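Local coordinates for Tat pathway signal sequence domain protein (Parabacteroides merdae, PDB 4Q9A) that probably hydrolyses ester bonds of acylated substrates as a GDSL-like member of the SGNH hydrolase clan, at residues D31-N42 against P68-S76. Residues are numbered along the deposited sequence; the frame is centred on the assembly and turned at random.
Sequences DCGRDRNSNRCN and PKIYNRGIS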
ATOM      1  N   ASP A  31      13.704   0.093   6.353  1.00 54.33           N
ATOM      2  CA  ASP A  31      13.516   1.378   7.059  1.00 54.59           C
ATOM      3  C   ASP A  31      12.564   2.301   6.275  1.00 61.33           C
ATOM      4  O   ASP A  31      11.461   2.602   6.746  1.00 61.44           O
ATOM      5  CB  ASP A  31      14.895   2.065   7.240  1.00 56.60           C
ATOM      6  CG  ASP A  31      15.002   3.376   8.011  1.00 64.01           C
ATOM      7  OD1 ASP A  31      13.959   4.038   8.238  1.00 64.10           O
ATOM      8  OD2 ASP A  31      16.132   3.767   8.343  1.00 69.64           O
ATOM      9  N   CYS A  32      13.015   2.748   5.079  1.00 58.42           N
ATOM     10  CA  CYS A  32      12.314   3.630   4.149  1.00 57.77           C
ATOM     11  C   CYS A  32      11.599   4.774   4.867  1.00 60.37           C
ATOM     12  O   CYS A  32      10.370   4.896   4.846  1.00 59.70           O
ATOM     13  CB  CYS A  32      11.362   2.853   3.251  1.00 57.43           C
ATOM     14  SG  CYS A  32      10.815   3.785   1.797  1.00 61.87           S
ATOM     15  N   GLY A  33      12.397   5.571   5.540  1.00 57.36           N
ATOM     16  CA  GLY A  33      11.938   6.763   6.239  1.00 57.73           C
ATOM     17  C   GLY A  33      10.845   6.617   7.275  1.00 60.16           C
ATOM     18  O   GLY A  33       9.984   7.499   7.377  1.00 60.22           O
ATOM     19  N   ARG A  34      10.901   5.540   8.081  1.00 54.18           N
ATOM     20  CA  ARG A  34       9.964   5.323   9.180  1.00 51.67           C
ATOM     21  C   ARG A  34      10.362   6.225  10.340  1.00 53.53           C
ATOM     22  O   ARG A  34      11.540   6.567  10.484  1.00 54.26           O
ATOM     23  CB  ARG A  34       9.959   3.843   9.615  1.00 48.83           C
ATOM     24  CG  ARG A  34      11.326   3.327  10.092  1.00 52.15           C
ATOM     25  CD  ARG A  34      11.257   2.000  10.813  1.00 53.07           C
ATOM     26  NE  ARG A  34      12.501   1.690  11.514  1.00 51.87           N
ATOM     27  CZ  ARG A  34      12.676   1.878  12.814  1.00 67.61           C
ATOM     28  NH1 ARG A  34      11.690   2.368  13.560  1.00 58.94           N
ATOM     29  NH2 ARG A  34      13.834   1.572  13.384  1.00 52.23           N
ATOM     30  N   ASP A  35       9.394   6.601  11.172  1.00 48.11           N
ATOM     31  CA  ASP A  35       9.649   7.397  12.375  1.00 47.16           C
ATOM     32  C   ASP A  35      10.201   6.446  13.467  1.00 49.97           C
ATOM     33  O   ASP A  35       9.471   5.641  14.073  1.00 48.58           O
ATOM     34  CB  ASP A  35       8.375   8.127  12.811  1.00 48.05           C
ATOM     35  CG  ASP A  35       8.498   9.025  14.013  1.00 56.30           C
ATOM     36  OD1 ASP A  35       9.642   9.323  14.424  1.00 58.78           O
ATOM     37  OD2 ASP A  35       7.454   9.460  14.527  1.00 62.88           O
ATOM     38  N   ARG A  36      11.517   6.521  13.673  1.00 45.73           N
ATOM     39  CA  ARG A  36      12.243   5.678  14.623  1.00 44.60           C
ATOM     40  C   ARG A  36      11.745   5.922  16.059  1.00 49.37           C
ATOM     41  O   ARG A  36      11.885   5.048  16.918  1.00 48.60           O
ATOM     42  CB  ARG A  36      13.750   5.907  14.489  1.00 43.24           C
ATOM     43  CG  ARG A  36      14.268   5.524  13.108  1.00 51.14           C
ATOM     44  CD  ARG A  36      15.674   6.023  12.840  1.00 55.06           C
ATOM     45  NE  ARG A  36      16.121   5.705  11.481  1.00 52.43           N
ATOM     46  CZ  ARG A  36      17.396   5.666  11.107  1.00 63.14           C
ATOM     47  NH1 ARG A  36      18.361   5.894  11.989  1.00 53.59           N
ATOM     48  NH2 ARG A  36      17.719   5.361   9.863  1.00 47.01           N
ATOM     49  N   ASN A  37      11.050   7.056  16.276  1.00 47.38           N
ATOM     50  CA  ASN A  37      10.459   7.413  17.560  1.00 47.81           C
ATOM     51  C   ASN A  37       9.019   6.846  17.732  1.00 49.87           C
ATOM     52  O   ASN A  37       8.407   7.122  18.764  1.00 49.84           O
ATOM     53  CB  ASN A  37      10.482   8.926  17.745  1.00 52.12           C
ATOM     54  CG  ASN A  37      11.865   9.523  17.639  1.00 87.26           C
ATOM     55  OD1 ASN A  37      12.769   9.238  18.439  1.00 82.53           O
ATOM     56  ND2 ASN A  37      12.061  10.356  16.627  1.00 84.24           N
ATOM     57  N   SER A  38       8.504   6.028  16.764  1.00 45.13           N
ATOM     58  CA  SER A  38       7.174   5.419  16.874  1.00 44.51           C
ATOM     59  C   SER A  38       7.193   4.319  17.891  1.00 50.31           C
ATOM     60  O   SER A  38       8.058   3.449  17.826  1.00 51.01           O
ATOM     61  CB  SER A  38       6.684   4.869  15.539  1.00 47.13           C
ATOM     62  OG  SER A  38       5.295   4.576  15.588  1.00 55.00           O
ATOM     63  N   ASN A  39       6.279   4.388  18.872  1.00 48.39           N
ATOM     64  CA  ASN A  39       6.133   3.390  19.947  1.00 48.46           C
ATOM     65  C   ASN A  39       4.879   2.516  19.726  1.00 52.67           C
ATOM     66  O   ASN A  39       4.696   1.492  20.386  1.00 53.13           O
ATOM     67  CB  ASN A  39       6.057   4.079  21.312  1.00 49.83           C
ATOM     68  CG  ASN A  39       7.320   4.767  21.781  1.00 68.71           C
ATOM     69  OD1 ASN A  39       8.391   4.702  21.137  1.00 55.33           O
ATOM     70  ND2 ASN A  39       7.210   5.436  22.941  1.00 58.50           N
ATOM     71  N   ARG A  40       4.030   2.936  18.780  1.00 48.32           N
ATOM     72  CA  ARG A  40       2.766   2.325  18.394  1.00 46.48           C
ATOM     73  C   ARG A  40       2.920   1.492  17.149  1.00 47.30           C
ATOM     74  O   ARG A  40       3.577   1.922  16.193  1.00 47.62           O
ATOM     75  CB  ARG A  40       1.696   3.406  18.101  1.00 47.09           C
ATOM     76  CG  ARG A  40       1.347   4.344  19.254  1.00 48.24           C
ATOM     77  CD  ARG A  40      -0.071   4.823  19.113  1.00 45.79           C
ATOM     78  NE  ARG A  40      -0.223   5.729  17.973  1.00 54.25           N
ATOM     79  CZ  ARG A  40      -1.381   5.994  17.384  1.00 70.82           C
ATOM     80  NH1 ARG A  40      -2.503   5.430  17.824  1.00 60.70           N
ATOM     81  NH2 ARG A  40      -1.431   6.825  16.351  1.00 54.40           N
ATOM     82  N   CYS A  41       2.233   0.344  17.113  1.00 40.05           N
ATOM     83  CA  CYS A  41       2.188  -0.514  15.940  1.00 37.89           C
ATOM     84  C   CYS A  41       1.152   0.026  14.974  1.00 42.10           C
ATOM     85  O   CYS A  41       0.398   0.950  15.298  1.00 42.24           O
ATOM     86  CB  CYS A  41       1.856  -1.945  16.337  1.00 37.69           C
ATOM     87  SG  CYS A  41       0.251  -2.136  17.177  1.00 41.82           S
ATOM     88  N   ASN A  42       1.113  -0.576  13.785  1.00 38.16           N
ATOM     89  CA  ASN A  42       0.137  -0.407  12.716  1.00 37.04           C
ATOM     90  C   ASN A  42      -0.163   1.046  12.312  1.00 40.85           C
ATOM     91  O   ASN A  42      -1.303   1.339  11.934  1.00 40.61           O
ATOM     92  CB  ASN A  42      -1.158  -1.156  13.081  1.00 34.69           C
ATOM     93  CG  ASN A  42      -0.919  -2.598  13.479  1.00 49.60           C
ATOM     94  OD1 ASN A  42       0.118  -3.202  13.163  1.00 42.01           O
ATOM     95  ND2 ASN A  42      -1.868  -3.183  14.188  1.00 45.35           N
ATOM     96  N   PRO A  68      -3.344  -8.382  14.050  1.00 43.80           N
ATOM     97  CA  PRO A  68      -1.896  -8.459  14.279  1.00 43.05           C
ATOM     98  C   PRO A  68      -1.269  -7.109  14.637  1.00 46.04           C
ATOM     99  O   PRO A  68      -1.777  -6.050  14.234  1.00 46.05           O
ATOM    100  CB  PRO A  68      -1.359  -8.978  12.941  1.00 44.46           C
ATOM    101  CG  PRO A  68      -2.348  -8.603  11.941  1.00 48.33           C
ATOM    102  CD  PRO A  68      -3.671  -8.534  12.615  1.00 44.83           C
ATOM    103  N   LYS A  69      -0.191  -7.156  15.428  1.00 40.71           N
ATOM    104  CA  LYS A  69       0.552  -5.962  15.827  1.00 40.27           C
ATOM    105  C   LYS A  69       1.840  -5.988  15.020  1.00 43.53           C
ATOM    106  O   LYS A  69       2.688  -6.863  15.247  1.00 42.74           O
ATOM    107  CB  LYS A  69       0.807  -5.911  17.358  1.00 41.83           C
ATOM    108  CG  LYS A  69      -0.356  -6.380  18.258  1.00 36.67           C
ATOM    109  CD  LYS A  69      -0.243  -5.783  19.665  1.00 44.93           C
ATOM    110  CE  LYS A  69      -0.840  -6.666  20.719  1.00 60.90           C
ATOM    111  NZ  LYS A  69      -0.661  -6.104  22.075  1.00 59.11           N
ATOM    112  N   ILE A  70       1.943  -5.094  14.012  1.00 39.32           N
ATOM    113  CA  ILE A  70       3.070  -5.057  13.074  1.00 38.45           C
ATOM    114  C   ILE A  70       4.020  -3.884  13.381  1.00 43.94           C
ATOM    115  O   ILE A  70       3.587  -2.742  13.586  1.00 45.26           O
ATOM    116  CB  ILE A  70       2.577  -5.055  11.598  1.00 40.83           C
ATOM    117  CG1 ILE A  70       1.501  -6.160  11.378  1.00 40.69           C
ATOM    118  CG2 ILE A  70       3.754  -5.265  10.632  1.00 40.67           C
ATOM    119  CD1 ILE A  70       0.737  -6.107  10.101  1.00 37.61           C
ATOM    120  N   TYR A  71       5.326  -4.199  13.423  1.00 39.81           N
ATOM    121  CA  TYR A  71       6.413  -3.270  13.741  1.00 39.42           C
ATOM    122  C   TYR A  71       7.504  -3.312  12.677  1.00 41.65           C
ATOM    123  O   TYR A  71       7.676  -4.340  12.017  1.00 39.89           O
ATOM    124  CB  TYR A  71       7.019  -3.620  15.124  1.00 39.81           C
ATOM    125  CG  TYR A  71       6.070  -3.360  16.268  1.00 40.82           C
ATOM    126  CD1 TYR A  71       5.956  -2.094  16.830  1.00 42.32           C
ATOM    127  CD2 TYR A  71       5.285  -4.382  16.791  1.00 41.93           C
ATOM    128  CE1 TYR A  71       5.081  -1.848  17.883  1.00 42.02           C
ATOM    129  CE2 TYR A  71       4.401  -4.146  17.845  1.00 43.23           C
ATOM    130  CZ  TYR A  71       4.308  -2.877  18.392  1.00 50.46           C
ATOM    131  OH  TYR A  71       3.440  -2.597  19.414  1.00 53.28           O
ATOM    132  N   ASN A  72       8.254  -2.195  12.538  1.00 37.67           N
ATOM    133  CA  ASN A  72       9.389  -2.046  11.623  1.00 37.39           C
ATOM    134  C   ASN A  72      10.585  -1.528  12.416  1.00 43.31           C
ATOM    135  O   ASN A  72      10.469  -0.507  13.104  1.00 43.98           O
ATOM    136  CB  ASN A  72       9.041  -1.100  10.455  1.00 34.07           C
ATOM    137  CG  ASN A  72      10.099  -0.900   9.373  1.00 55.41           C
ATOM    138  OD1 ASN A  72      11.263  -1.326   9.464  1.00 44.78           O
ATOM    139  ND2 ASN A  72       9.721  -0.179   8.324  1.00 51.78           N
ATOM    140  N   ARG A  73      11.729  -2.235  12.350  1.00 39.88           N
ATOM    141  CA  ARG A  73      12.923  -1.770  13.063  1.00 39.84           C
ATOM    142  C   ARG A  73      14.154  -1.602  12.130  1.00 44.07           C
ATOM    143  O   ARG A  73      15.261  -1.336  12.621  1.00 43.86           O
ATOM    144  CB  ARG A  73      13.249  -2.659  14.274  1.00 36.49           C
ATOM    145  CG  ARG A  73      12.350  -2.377  15.483  1.00 46.30           C
ATOM    146  CD  ARG A  73      12.372  -0.928  15.977  1.00 49.97           C
ATOM    147  NE  ARG A  73      11.036  -0.323  15.985  1.00 50.19           N
ATOM    148  CZ  ARG A  73      10.783   0.948  16.295  1.00 64.35           C
ATOM    149  NH1 ARG A  73      11.775   1.774  16.611  1.00 52.71           N
ATOM    150  NH2 ARG A  73       9.541   1.410  16.257  1.00 49.72           N
ATOM    151  N   GLY A  74      13.927  -1.680  10.811  1.00 39.84           N
ATOM    152  CA  GLY A  74      14.974  -1.512   9.817  1.00 40.32           C
ATOM    153  C   GLY A  74      15.679  -0.175   9.931  1.00 47.21           C
ATOM    154  O   GLY A  74      15.058   0.833  10.295  1.00 48.07           O
ATOM    155  N   ILE A  75      17.004  -0.174   9.686  1.00 44.40           N
ATOM    156  CA  ILE A  75      17.854   1.025   9.718  1.00 45.36           C
ATOM    157  C   ILE A  75      18.721   1.041   8.454  1.00 51.23           C
ATOM    158  O   ILE A  75      19.439   0.086   8.178  1.00 50.68           O
ATOM    159  CB  ILE A  75      18.723   1.113  11.027  1.00 48.95           C
ATOM    160  CG1 ILE A  75      17.878   1.254  12.325  1.00 49.05           C
ATOM    161  CG2 ILE A  75      19.867   2.148  10.942  1.00 49.58           C
ATOM    162  CD1 ILE A  75      17.066   2.521  12.530  1.00 55.41           C
ATOM    163  N   SER A  76      18.660   2.139   7.703  1.00 50.43           N
ATOM    164  CA  SER A  76      19.465   2.348   6.497  1.00 51.03           C
ATOM    165  C   SER A  76      20.974   2.221   6.778  1.00 56.32           C
ATOM    166  O   SER A  76      21.456   2.508   7.888  1.00 55.70           O
ATOM    167  CB  SER A  76      19.167   3.705   5.887  1.00 52.50           C
ATOM    168  OG  SER A  76      18.905   4.596   6.954  1.00 60.49           O
TER
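R73 reaches from the end of strand 69-72 into the loop 31-42 and ties two of its carbonyls: NH1 donates to R36 O (3.3 Å), close to the guanidinium plane, and NH2 to S38 O (3.0 Å). Bends at chi2 and chi3 (-57° and 123°) turn the chain back toward the loop. R34 NH1 lies over the centre of this guanidinium, while R34 NE gives G74 O a straight, in-plane bond of 3.0 Å. D31 OD2 collects S76 N (3.1 Å), S76 OG and, in a salt bridge, R36 NH2 (2.7 Å); I75 CD1 sits over the centre of the R36 guanidinium. At the other end the N42 amide mimics a strand neighbour, OD1 accepting from I70 N and ND2 donating to P68 O (2.9 Å), while N42 N bonds I70 O. The small C41 puts CB over one face of the Y71 ring, a CH-pi contact 3.7 Å from the centroid. Q46 OE1 of helix 44-47 also accepts from R73 NH2. Replacing R73 by an alanine would probably leave the R36 and S38 carbonyls without these donors and that part of the loop less firmly held. Polar groups thus fasten an irregular loop to strand 69-72, outermost in the chain's parallel sheet, and to the loop following it; neutral oxygens around R34 and R73 probably offset their like charges.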